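Local coordinates for protein LAE5 (Uncultured bacterium, PDB 5JD3) that probably hydrolyses carboxylic esters as an esterase of the GDSL-like lipase and acylhydrolase family, at residues L30-D35 against G58-L63. Numbering follows the deposited sequence.
Sequences LVIIGD and GYVALL
The phenol oxygen of Tyr59 is the one polar side-chain atom in this contact: OH of Tyr59 lies 3.5 Å from CG2 of Ile32 and is hydrogen-bonded to Thr38 OG1 in the short helix 36-39. The CG2 methyl of Ile32 approaches the ring obliquely, with CZ of Tyr59 4.3 Å from CG2 of Ile32. CG2 of Val60 sits over one face of the same ring, 3.7 Å above the plane of Tyr59 and displaced toward the rim. Ile32 and Val60 meet tip to tip, CG2 of Ile32 being 4.0 Å from CG2 of Val60. With CG2 anti to the backbone N and CG1 anti to the carbonyl carbon (chi1 -53°), the two branches of Ile32 part: CG2 meets Tyr59 and Val60, while CD1 of Ile32 reaches CD1 of Leu63 at 3.9 Å and also grazes CG2 of Val60. An alanine in place of Ile32 is likely to open a gap between strand and helix, leaving Val60 and Leu63 without their packing partner and the Tyr59 hydroxyl without the methyl beside it. The N-terminal turn of helix 59-70 thus packs on strand 29-34 of a five-stranded parallel sheet, the short segments running nearly antiparallel at 166°. Helix 219-232 lies on this side too, touching Tyr59 and Leu63, whereas helix 88-100 packs against Ile33 on the other. Gly34 and Asp35 lead into Ser36, probably the nucleophile of a Ser-His-Asp triad with His216 and Asp213, as in GDSL hydrolases. No hydrogen bond joins the segments, so their cohesion rests on buried apolar packing, the tyrosine hydroxyl being paired with Thr38.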
# COMPACT_ATOMS: atom_id res chain seq x y z
N LEU A 30 13.64 2.13 2.06
CA LEU A 30 12.34 1.51 1.93
C LEU A 30 11.66 1.90 0.61
O LEU A 30 11.47 3.08 0.33
CB LEU A 30 11.44 1.89 3.11
CG LEU A 30 9.95 1.55 2.97
CD1 LEU A 30 9.74 0.04 2.86
CD2 LEU A 30 9.16 2.13 4.12
N VAL A 31 11.32 0.89 -0.19
CA VAL A 31 10.61 1.13 -1.44
C VAL A 31 9.14 0.76 -1.29
O VAL A 31 8.80 -0.39 -0.98
CB VAL A 31 11.23 0.32 -2.60
CG1 VAL A 31 10.29 0.30 -3.80
CG2 VAL A 31 12.58 0.91 -2.99
N ILE A 32 8.27 1.74 -1.50
CA ILE A 32 6.83 1.52 -1.39
C ILE A 32 6.17 1.57 -2.77
O ILE A 32 6.24 2.58 -3.46
CB ILE A 32 6.18 2.56 -0.47
CG1 ILE A 32 6.90 2.59 0.88
CG2 ILE A 32 4.70 2.26 -0.28
CD1 ILE A 32 6.39 3.66 1.82
N ILE A 33 5.55 0.46 -3.15
CA ILE A 33 4.99 0.32 -4.49
C ILE A 33 3.51 -0.04 -4.44
O ILE A 33 3.06 -0.77 -3.56
CB ILE A 33 5.78 -0.76 -5.29
CG1 ILE A 33 5.29 -0.84 -6.74
CG2 ILE A 33 5.70 -2.12 -4.60
CD1 ILE A 33 6.10 -1.78 -7.60
N GLY A 34 2.73 0.51 -5.38
CA GLY A 34 1.31 0.25 -5.43
C GLY A 34 0.58 1.07 -6.48
O GLY A 34 1.16 1.47 -7.49
N ASP A 35 -0.71 1.33 -6.23
CA ASP A 35 -1.53 2.08 -7.18
C ASP A 35 -1.52 3.58 -6.89
O ASP A 35 -0.54 4.11 -6.38
CB ASP A 35 -2.97 1.54 -7.17
CG ASP A 35 -3.50 1.30 -5.77
OD1 ASP A 35 -3.21 2.12 -4.87
OD2 ASP A 35 -4.21 0.29 -5.57
N GLY A 58 0.30 12.04 -0.57
CA GLY A 58 -0.47 11.01 0.10
C GLY A 58 0.23 10.46 1.33
O GLY A 58 1.04 11.15 1.95
N TYR A 59 -0.07 9.21 1.67
CA TYR A 59 0.44 8.61 2.91
C TYR A 59 1.94 8.37 2.85
O TYR A 59 2.62 8.43 3.87
CB TYR A 59 -0.30 7.30 3.22
CG TYR A 59 0.12 6.10 2.40
CD1 TYR A 59 1.11 5.23 2.85
CD2 TYR A 59 -0.48 5.82 1.18
CE1 TYR A 59 1.49 4.13 2.11
CE2 TYR A 59 -0.10 4.72 0.43
CZ TYR A 59 0.88 3.88 0.90
OH TYR A 59 1.26 2.78 0.16
N VAL A 60 2.46 8.11 1.65
CA VAL A 60 3.90 7.91 1.47
C VAL A 60 4.65 9.18 1.85
O VAL A 60 5.67 9.13 2.55
CB VAL A 60 4.24 7.51 0.03
CG1 VAL A 60 5.74 7.59 -0.21
CG2 VAL A 60 3.72 6.11 -0.28
N ALA A 61 4.14 10.32 1.40
CA ALA A 61 4.72 11.61 1.75
C ALA A 61 4.55 11.89 3.24
O ALA A 61 5.39 12.53 3.87
CB ALA A 61 4.09 12.72 0.93
N LEU A 62 3.45 11.39 3.81
CA LEU A 62 3.19 11.54 5.23
C LEU A 62 4.17 10.71 6.05
O LEU A 62 4.67 11.17 7.08
CB LEU A 62 1.75 11.14 5.56
CG LEU A 62 0.68 12.11 5.06
CD1 LEU A 62 -0.71 11.63 5.42
CD2 LEU A 62 0.93 13.50 5.62
N LEU A 63 4.43 9.49 5.59
CA LEU A 63 5.40 8.62 6.24
C LEU A 63 6.78 9.26 6.22
O LEU A 63 7.48 9.27 7.24
CB LEU A 63 5.45 7.25 5.55
CG LEU A 63 4.25 6.33 5.74
CD1 LEU A 63 4.42 5.06 4.91
CD2 LEU A 63 4.07 5.98 7.20